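Local structure of metallo-carboxypeptidase (Pseudomonas aeruginosa, 4A37) at residues Pro181-Ala186 against Asp271-Glu276; Gly192-Leu197 against Leu214-Asn219; Ala177-Gly182 against Pro218-Asp223. The protein probably acts as a zinc-dependent carboxypeptidase of the M14 family, removing residues from the C-terminal ends of peptides or proteins, and may bind tubulin. All coordinates share one frame; numbering follows the deposited sequence.

Interaction 1 of 3, residues Pro181-Ala186 against Asp271-Glu276; sequences PGEHMA and DIHGDE. With ZN (zinc ion), chain C.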
loop_
_atom_site.group_PDB
_atom_site.type_symbol
_atom_site.label_atom_id
_atom_site.label_comp_id
_atom_site.label_asym_id
_atom_site.label_seq_id
_atom_site.Cartn_x
_atom_site.Cartn_y
_atom_site.Cartn_z
ATOM N N PRO A 181 2.534 -0.489 -7.119
ATOM C CA PRO A 181 3.738 0.191 -6.638
ATOM C C PRO A 181 3.636 1.597 -6.062
ATOM O O PRO A 181 4.421 1.958 -5.186
ATOM C CB PRO A 181 4.677 0.100 -7.836
ATOM C CG PRO A 181 3.740 0.208 -8.997
ATOM C CD PRO A 181 2.630 -0.752 -8.569
ATOM N N GLY A 182 2.674 2.391 -6.524
ATOM C CA GLY A 182 2.553 3.746 -6.003
ATOM C C GLY A 182 1.885 3.868 -4.643
ATOM O O GLY A 182 1.911 4.925 -4.015
ATOM N N GLU A 183 1.302 2.775 -4.172
ATOM C CA GLU A 183 0.594 2.787 -2.902
ATOM C C GLU A 183 1.506 2.419 -1.740
ATOM O O GLU A 183 1.318 1.411 -1.063
ATOM C CB GLU A 183 -0.599 1.843 -3.009
ATOM C CG GLU A 183 -1.591 2.328 -4.069
ATOM C CD GLU A 183 -2.522 1.249 -4.562
ATOM O OE1 GLU A 183 -2.681 0.216 -3.871
ATOM O OE2 GLU A 183 -3.106 1.453 -5.647
ATOM N N HIS A 184 2.476 3.292 -1.506
ATOM C CA HIS A 184 3.470 3.119 -0.457
ATOM C C HIS A 184 2.937 2.959 0.961
ATOM O O HIS A 184 3.627 2.403 1.820
ATOM C CB HIS A 184 4.472 4.262 -0.543
ATOM C CG HIS A 184 5.348 4.182 -1.752
ATOM N ND1 HIS A 184 6.654 3.744 -1.693
ATOM C CD2 HIS A 184 5.088 4.413 -3.062
ATOM C CE1 HIS A 184 7.160 3.707 -2.915
ATOM N NE2 HIS A 184 6.231 4.108 -3.763
ATOM N N MET A 185 1.719 3.428 1.216
ATOM C CA MET A 185 1.122 3.256 2.535
ATOM C C MET A 185 1.019 1.762 2.863
ATOM O O MET A 185 0.983 1.368 4.032
ATOM C CB MET A 185 -0.284 3.877 2.555
ATOM C CG MET A 185 -1.187 3.396 1.410
ATOM S SD MET A 185 -0.984 4.330 -0.125
ATOM C CE MET A 185 -1.867 5.872 0.347
ATOM N N ALA A 186 0.952 0.938 1.823
ATOM C CA ALA A 186 0.819 -0.498 1.993
ATOM C C ALA A 186 2.004 -1.133 2.713
ATOM O O ALA A 186 1.810 -1.890 3.666
ATOM C CB ALA A 186 0.592 -1.164 0.643
ATOM N N ASP A 271 -5.270 -8.102 1.387
ATOM C CA ASP A 271 -4.506 -7.494 0.297
ATOM C C ASP A 271 -4.482 -5.996 0.607
ATOM O O ASP A 271 -5.503 -5.307 0.524
ATOM C CB ASP A 271 -5.218 -7.810 -1.026
ATOM C CG ASP A 271 -4.469 -7.318 -2.255
ATOM O OD1 ASP A 271 -3.244 -7.090 -2.191
ATOM O OD2 ASP A 271 -5.123 -7.189 -3.312
ATOM N N ILE A 272 -3.305 -5.501 0.973
ATOM C CA ILE A 272 -3.136 -4.114 1.384
ATOM C C ILE A 272 -2.877 -3.134 0.249
ATOM O O ILE A 272 -1.891 -3.257 -0.481
ATOM C CB ILE A 272 -1.997 -4.003 2.434
ATOM C CG1 ILE A 272 -2.113 -5.136 3.465
ATOM C CG2 ILE A 272 -2.063 -2.646 3.122
ATOM C CD1 ILE A 272 -3.448 -5.223 4.192
ATOM N N HIS A 273 -3.754 -2.134 0.144
ATOM C CA HIS A 273 -3.705 -1.117 -0.907
ATOM C C HIS A 273 -3.858 0.314 -0.391
ATOM O O HIS A 273 -3.994 0.559 0.805
ATOM C CB HIS A 273 -4.863 -1.332 -1.894
ATOM C CG HIS A 273 -4.757 -2.568 -2.724
ATOM N ND1 HIS A 273 -4.435 -2.530 -4.061
ATOM C CD2 HIS A 273 -4.996 -3.870 -2.431
ATOM C CE1 HIS A 273 -4.483 -3.751 -4.560
ATOM N NE2 HIS A 273 -4.819 -4.584 -3.592
ATOM N N GLY A 274 -3.854 1.236 -1.350
ATOM C CA GLY A 274 -4.061 2.648 -1.094
ATOM C C GLY A 274 -5.017 3.157 -2.171
ATOM O O GLY A 274 -4.959 2.715 -3.325
ATOM N N ASP A 275 -5.927 4.055 -1.814
ATOM C CA ASP A 275 -6.847 4.591 -2.819
ATOM C C ASP A 275 -6.674 6.094 -2.933
ATOM O O ASP A 275 -6.716 6.813 -1.938
ATOM C CB ASP A 275 -8.308 4.285 -2.476
ATOM C CG ASP A 275 -9.257 4.687 -3.600
ATOM O OD1 ASP A 275 -9.251 4.024 -4.659
ATOM O OD2 ASP A 275 -9.994 5.678 -3.434
ATOM N N GLU A 276 -6.503 6.558 -4.167
ATOM C CA GLU A 276 -6.300 7.971 -4.457
ATOM C C GLU A 276 -7.485 8.881 -4.116
ATOM O O GLU A 276 -7.311 9.941 -3.510
ATOM C CB GLU A 276 -5.964 8.138 -5.940
ATOM C CG GLU A 276 -4.684 7.421 -6.380
ATOM C CD GLU A 276 -4.898 5.980 -6.840
ATOM O OE1 GLU A 276 -5.971 5.386 -6.574
ATOM O OE2 GLU A 276 -3.964 5.430 -7.464
HETATM ZN ZN ZN C . -4.111 -0.795 -5.177
HETATM O O HOH W 1 -1.182 -2.101 -3.617
HETATM O O HOH W 2 -3.199 2.893 -8.095
HETATM O O HOH W 3 -6.098 -0.009 -5.121
#
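Glu183 and His273 meet through a shared zinc ion. The carboxylate grips the metal with both oxygens, unevenly: OE1 of Glu183 lies 2.2 Å from the zinc and OE2 of the same residue 2.5 Å. His273 binds through ND1, 2.1 Å from the zinc, and OE1 of Glu183 sits at the edge of its ring, near the ring plane. His180 and a water complete the coordination, giving the His-X-X-Glu plus distant His site of M14 carboxypeptidases, in which strand 268-275 supplies the last ligand from its C-terminal end. Glu348, predicted to be the proton donor or acceptor, touches the His273 side chain.

The second shell fixes both ligands. Glu183 OE1 also accepts from Gly274 N at 3.0 Å, the N-H arriving from above the carboxylate plane, 60° out of it, while a water joins OE2 of Glu183 to OE2 of Glu276. Behind the zinc-bound edge of the imidazole, NE2 of His273 donates to OD2 of Asp271 at 2.6 Å. That oxygen lies within 2° of the ring plane, so the bond restrains the rotation of the imidazole, and the nearby negative charge would be expected to make ND1 a stronger ligand.

Farther out, the start of helix 185-196 rests on the strand. With CG of Met185 between its backbone N and carbonyl carbon (chi1 52°) and the chain bent beyond it, SD of Met185 comes 3.6 Å from CA of Gly274. Ala186 CB packs 3.9 Å from CG2 of Ile272.

Interaction 2 of 3, residues Gly192-Leu197 against Leu214-Asn219; sequences GLIERL and LYLVPN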
loop_
_atom_site.group_PDB
_atom_site.type_symbol
_atom_site.label_atom_id
_atom_site.label_comp_id
_atom_site.label_asym_id
_atom_site.label_seq_id
_atom_site.Cartn_x
_atom_site.Cartn_y
_atom_site.Cartn_z
ATOM N N GLY A 192 4.462 -1.779 10.404
ATOM C CA GLY A 192 3.821 -1.721 11.704
ATOM C C GLY A 192 3.422 -3.098 12.195
ATOM O O GLY A 192 3.576 -3.419 13.375
ATOM N N LEU A 193 2.900 -3.917 11.286
ATOM C CA LEU A 193 2.478 -5.269 11.624
ATOM C C LEU A 193 3.687 -6.080 12.108
ATOM O O LEU A 193 3.649 -6.689 13.180
ATOM C CB LEU A 193 1.820 -5.919 10.391
ATOM C CG LEU A 193 1.187 -7.310 10.480
ATOM C CD1 LEU A 193 0.317 -7.541 9.242
ATOM C CD2 LEU A 193 2.274 -8.385 10.579
ATOM N N ILE A 194 4.764 -6.060 11.331
ATOM C CA ILE A 194 5.967 -6.804 11.688
ATOM C C ILE A 194 6.612 -6.289 12.971
ATOM O O ILE A 194 6.979 -7.078 13.842
ATOM C CB ILE A 194 6.991 -6.776 10.529
ATOM C CG1 ILE A 194 6.468 -7.641 9.378
ATOM C CG2 ILE A 194 8.360 -7.260 11.016
ATOM C CD1 ILE A 194 7.272 -7.546 8.103
ATOM N N GLU A 195 6.734 -4.973 13.109
ATOM C CA GLU A 195 7.349 -4.426 14.308
ATOM C C GLU A 195 6.598 -4.780 15.586
ATOM O O GLU A 195 7.207 -4.898 16.652
ATOM C CB GLU A 195 7.516 -2.911 14.183
ATOM C CG GLU A 195 8.658 -2.539 13.250
ATOM C CD GLU A 195 8.916 -1.050 13.175
ATOM O OE1 GLU A 195 8.195 -0.276 13.841
ATOM O OE2 GLU A 195 9.852 -0.658 12.446
ATOM N N ARG A 196 5.285 -4.972 15.494
ATOM C CA ARG A 196 4.530 -5.329 16.688
ATOM C C ARG A 196 4.992 -6.681 17.219
ATOM O O ARG A 196 4.961 -6.931 18.424
ATOM C CB ARG A 196 3.023 -5.390 16.409
ATOM C CG ARG A 196 2.247 -6.000 17.586
ATOM C CD ARG A 196 0.736 -5.802 17.508
ATOM N NE ARG A 196 0.094 -6.417 18.669
ATOM C CZ ARG A 196 -1.209 -6.380 18.922
ATOM N NH1 ARG A 196 -2.034 -5.751 18.096
ATOM N NH2 ARG A 196 -1.685 -6.976 20.009
ATOM N N LEU A 197 5.427 -7.547 16.312
ATOM C CA LEU A 197 5.875 -8.882 16.686
ATOM C C LEU A 197 7.106 -8.883 17.593
ATOM O O LEU A 197 7.467 -9.922 18.145
ATOM C CB LEU A 197 6.158 -9.706 15.429
ATOM C CG LEU A 197 4.971 -9.901 14.482
ATOM C CD1 LEU A 197 5.438 -10.636 13.235
ATOM C CD2 LEU A 197 3.867 -10.678 15.187
ATOM N N LEU A 214 1.491 -16.701 10.440
ATOM C CA LEU A 214 1.284 -15.573 9.547
ATOM C C LEU A 214 2.177 -15.726 8.330
ATOM O O LEU A 214 3.360 -16.056 8.456
ATOM C CB LEU A 214 1.603 -14.251 10.257
ATOM C CG LEU A 214 0.852 -13.941 11.555
ATOM C CD1 LEU A 214 1.376 -12.637 12.126
ATOM C CD2 LEU A 214 -0.647 -13.846 11.296
ATOM N N TYR A 215 1.602 -15.498 7.155
ATOM C CA TYR A 215 2.328 -15.581 5.896
ATOM C C TYR A 215 2.297 -14.156 5.357
ATOM O O TYR A 215 1.237 -13.658 4.962
ATOM C CB TYR A 215 1.627 -16.559 4.957
ATOM C CG TYR A 215 1.791 -18.003 5.370
ATOM C CD1 TYR A 215 1.118 -18.516 6.480
ATOM C CD2 TYR A 215 2.641 -18.856 4.663
ATOM C CE1 TYR A 215 1.292 -19.850 6.876
ATOM C CE2 TYR A 215 2.819 -20.183 5.050
ATOM C CZ TYR A 215 2.145 -20.671 6.153
ATOM O OH TYR A 215 2.323 -21.985 6.524
ATOM N N LEU A 216 3.463 -13.511 5.349
ATOM C CA LEU A 216 3.579 -12.112 4.950
ATOM C C LEU A 216 4.459 -11.797 3.746
ATOM O O LEU A 216 5.575 -12.305 3.626
ATOM C CB LEU A 216 4.121 -11.305 6.133
ATOM C CG LEU A 216 3.531 -11.613 7.516
ATOM C CD1 LEU A 216 4.335 -10.894 8.587
ATOM C CD2 LEU A 216 2.058 -11.190 7.566
ATOM N N VAL A 217 3.955 -10.940 2.862
ATOM C CA VAL A 217 4.722 -10.483 1.703
ATOM C C VAL A 217 4.714 -8.955 1.799
ATOM O O VAL A 217 3.772 -8.301 1.347
ATOM C CB VAL A 217 4.089 -10.912 0.363
ATOM C CG1 VAL A 217 4.956 -10.424 -0.794
ATOM C CG2 VAL A 217 3.942 -12.420 0.305
ATOM N N PRO A 218 5.752 -8.367 2.419
ATOM C CA PRO A 218 5.876 -6.916 2.597
ATOM C C PRO A 218 5.763 -6.084 1.325
ATOM O O PRO A 218 5.253 -4.962 1.370
ATOM C CB PRO A 218 7.235 -6.767 3.276
ATOM C CG PRO A 218 7.316 -8.012 4.090
ATOM C CD PRO A 218 6.870 -9.058 3.089
ATOM N N ASN A 219 6.251 -6.612 0.202
ATOM C CA ASN A 219 6.141 -5.885 -1.063
ATOM C C ASN A 219 6.046 -6.815 -2.270
ATOM O O ASN A 219 6.978 -7.556 -2.597
ATOM C CB ASN A 219 7.304 -4.903 -1.232
ATOM C CG ASN A 219 7.059 -3.914 -2.356
ATOM O OD1 ASN A 219 7.098 -4.276 -3.529
ATOM N ND2 ASN A 219 6.776 -2.665 -2.000
#
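Pro218 and Ile194 touch where the strand ends, and no flat group takes part across the contact: the nearest thing to a ring is the puckered pyrrolidine of Pro218, whose CG corner lies 4.0 Å from CD1 of Ile194. The two side chains run at about a right angle, so the end of the isoleucine meets a corner of the pyrrolidine. His131 of helix 128-138 also touches Pro218.

Everything else in the contact is branched aliphatic packing, without a hydrogen bond between the segments. Leu216 is the central side chain on the strand. Its CD1 branch reaches CD2 of Leu193 at 3.8 Å and CG1 of Ile194 at 4.0 Å, and is thereby received between neighbouring residues of the helix. Leu193 comes to Leu216 at a slant, whereas Ile194 and Leu216 run antiparallel to each other, side against side. Leu193 holds CG anti to its own backbone N (chi1 -176°), which sends the branched end toward the strand, where CD2 makes the touch.

One turn on, Leu197 CD2 approaches CD1 of Leu214 more loosely, at 4.4 Å. Leu214 and Leu216 alternate with Tyr215 and Val217, whose side chains are directed to the other face of the sheet; Tyr215 stacks there on Trp174. Ile194 is covered further by Leu134 and Ala138 of helix 128-138. Such packing of helix 185-196 on strand 212-217 is part of one helix layer on the central mixed sheet, as expected of the alpha/beta/alpha carboxypeptidase fold.

Interaction 3 of 3, residues Ala177-Gly182 against Pro218-Asp223; sequences AQQHPG and PNMNPD. With ZN (zinc ion), chain C.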
loop_
_atom_site.group_PDB
_atom_site.type_symbol
_atom_site.label_atom_id
_atom_site.label_comp_id
_atom_site.label_asym_id
_atom_site.label_seq_id
_atom_site.Cartn_x
_atom_site.Cartn_y
_atom_site.Cartn_z
ATOM N N ALA A 177 1.198 -7.024 0.418
ATOM C CA ALA A 177 1.055 -5.587 0.236
ATOM C C ALA A 177 1.716 -4.960 -0.982
ATOM O O ALA A 177 2.665 -5.483 -1.555
ATOM C CB ALA A 177 1.538 -4.863 1.497
ATOM N N GLN A 178 1.164 -3.818 -1.367
ATOM C CA GLN A 178 1.660 -3.006 -2.458
ATOM C C GLN A 178 1.773 -3.663 -3.831
ATOM O O GLN A 178 2.822 -3.575 -4.485
ATOM C CB GLN A 178 3.006 -2.392 -2.050
ATOM C CG GLN A 178 3.181 -0.950 -2.521
ATOM C CD GLN A 178 4.272 -0.194 -1.777
ATOM O OE1 GLN A 178 4.403 -0.310 -0.558
ATOM N NE2 GLN A 178 5.038 0.610 -2.505
ATOM N N GLN A 179 0.711 -4.325 -4.279
ATOM C CA GLN A 179 0.746 -4.903 -5.621
ATOM C C GLN A 179 0.834 -3.734 -6.592
ATOM O O GLN A 179 1.405 -3.846 -7.674
ATOM C CB GLN A 179 -0.518 -5.695 -5.924
ATOM C CG GLN A 179 -0.646 -7.007 -5.213
ATOM C CD GLN A 179 -1.796 -7.806 -5.778
ATOM O OE1 GLN A 179 -1.709 -8.342 -6.881
ATOM N NE2 GLN A 179 -2.892 -7.875 -5.032
ATOM N N HIS A 180 0.208 -2.624 -6.213
ATOM C CA HIS A 180 0.258 -1.399 -7.014
ATOM C C HIS A 180 1.420 -0.627 -6.378
ATOM O O HIS A 180 1.342 -0.175 -5.229
ATOM C CB HIS A 180 -1.069 -0.645 -6.901
ATOM C CG HIS A 180 -2.209 -1.356 -7.572
ATOM N ND1 HIS A 180 -3.447 -1.505 -6.988
ATOM C CD2 HIS A 180 -2.279 -2.002 -8.761
ATOM C CE1 HIS A 180 -4.230 -2.214 -7.783
ATOM N NE2 HIS A 180 -3.544 -2.527 -8.866
ATOM N N PRO A 181 2.534 -0.489 -7.119
ATOM C CA PRO A 181 3.738 0.191 -6.638
ATOM C C PRO A 181 3.636 1.597 -6.062
ATOM O O PRO A 181 4.421 1.958 -5.186
ATOM C CB PRO A 181 4.677 0.100 -7.836
ATOM C CG PRO A 181 3.740 0.208 -8.997
ATOM C CD PRO A 181 2.630 -0.752 -8.569
ATOM N N GLY A 182 2.674 2.391 -6.524
ATOM C CA GLY A 182 2.553 3.746 -6.003
ATOM C C GLY A 182 1.885 3.868 -4.643
ATOM O O GLY A 182 1.911 4.925 -4.015
ATOM N N PRO A 218 5.752 -8.367 2.419
ATOM C CA PRO A 218 5.876 -6.916 2.597
ATOM C C PRO A 218 5.763 -6.084 1.325
ATOM O O PRO A 218 5.253 -4.962 1.370
ATOM C CB PRO A 218 7.235 -6.767 3.276
ATOM C CG PRO A 218 7.316 -8.012 4.090
ATOM C CD PRO A 218 6.870 -9.058 3.089
ATOM N N ASN A 219 6.251 -6.612 0.202
ATOM C CA ASN A 219 6.141 -5.885 -1.063
ATOM C C ASN A 219 6.046 -6.815 -2.270
ATOM O O ASN A 219 6.978 -7.556 -2.597
ATOM C CB ASN A 219 7.304 -4.903 -1.232
ATOM C CG ASN A 219 7.059 -3.914 -2.356
ATOM O OD1 ASN A 219 7.098 -4.276 -3.529
ATOM N ND2 ASN A 219 6.776 -2.665 -2.000
ATOM N N MET A 220 4.896 -6.737 -2.935
ATOM C CA MET A 220 4.569 -7.553 -4.098
ATOM C C MET A 220 5.081 -7.025 -5.435
ATOM O O MET A 220 5.009 -7.730 -6.441
ATOM C CB MET A 220 3.045 -7.675 -4.198
ATOM C CG MET A 220 2.417 -8.613 -3.193
ATOM S SD MET A 220 2.752 -10.326 -3.621
ATOM C CE MET A 220 1.882 -10.477 -5.212
ATOM N N ASN A 221 5.600 -5.802 -5.460
ATOM C CA ASN A 221 6.039 -5.219 -6.727
ATOM C C ASN A 221 7.264 -4.334 -6.541
ATOM O O ASN A 221 7.200 -3.119 -6.720
ATOM C CB ASN A 221 4.887 -4.397 -7.307
ATOM C CG ASN A 221 5.010 -4.160 -8.804
ATOM O OD1 ASN A 221 6.104 -4.168 -9.374
ATOM N ND2 ASN A 221 3.872 -3.933 -9.449
ATOM N N PRO A 222 8.407 -4.939 -6.186
ATOM C CA PRO A 222 9.650 -4.192 -5.975
ATOM C C PRO A 222 10.157 -3.415 -7.194
ATOM O O PRO A 222 10.739 -2.336 -7.042
ATOM C CB PRO A 222 10.627 -5.276 -5.503
ATOM C CG PRO A 222 10.091 -6.530 -6.143
ATOM C CD PRO A 222 8.602 -6.371 -5.915
ATOM N N ASP A 223 9.937 -3.948 -8.394
ATOM C CA ASP A 223 10.380 -3.266 -9.608
ATOM C C ASP A 223 9.591 -1.973 -9.782
ATOM O O ASP A 223 10.160 -0.914 -10.023
ATOM C CB ASP A 223 10.158 -4.130 -10.853
ATOM C CG ASP A 223 10.983 -5.402 -10.854
ATOM O OD1 ASP A 223 11.875 -5.562 -9.994
ATOM O OD2 ASP A 223 10.735 -6.243 -11.741
HETATM ZN ZN ZN C . -4.111 -0.795 -5.177
HETATM O O HOH W 4 5.268 -2.035 -4.690
HETATM O O HOH W 3 -6.098 -0.009 -5.121
#
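Gln178 and Asn219 bring their amides together face-on: ND2 of Asn219 stands over the face of the Gln178 amide, 3.5 Å above its CD, with the two amide planes 63° apart. Each amide is held by other bonds. NE2 of Gln178 donates to the carbonyl O of Pro181, and OE1 of Gln178 accepts from the backbone of Glu187, whose carboxylate in turn takes a hydrogen bond from ND2 of Asn219. OD1 of Asn219 accepts from the N of Asn221 at 2.9 Å, closing an Asx turn.

Asn221 points across the contact. With CG anti to the backbone N (chi1 -159°), its ND2 donates to the carbonyl O of Gln179 at 3.0 Å in a nearly straight bond (171°), and the acceptor lies in the amide plane. The same ND2 passes 3.5 Å from CD of Pro181. OD1 of Asn221 meanwhile caps the first turn of helix 222-226, through the N of Gly224, so one amide serves as N-cap and as a tie to the loop bearing a metal ligand. That loop follows strand 171-177 of the central sheet and carries His180, whose ND1 binds zinc at 2.1 Å, as in the M14 His-X-X-Glu motif.

The Gln179 and Met220 side chains run alongside each other in the same direction, with CG of Gln179 3.9 Å from CB of Met220; the far amide of Gln179 bonds to Trp243 and Asp271. The backbones are joined by Met220 N donating to Ala177 O at 2.9 Å, and a water donates to the carbonyl oxygens of Gln178 and Asn221.

Overall arrangement
Interactions 1 and 3 are two sides of one metal site: their centres lie 8 Å apart, they share Pro181 and Gly182, and the zinc takes Glu183 and His273 from the first and His180 from the third. They are also joined directly through the backbone, since Ile272 O lies 3.2 Å from Gln178 N, a probable hydrogen bond that ties strand 268-275 to the loop after strand 171-177. Interaction 2 stands farther off, its centre about 15 Å from that of interaction 1, yet it uses helix 185-196, the same helix that interaction 1 reaches. It runs into interaction 3 through Pro218 and Asn219, where strand 212-217 gives way to the loop leading to helix 222-226.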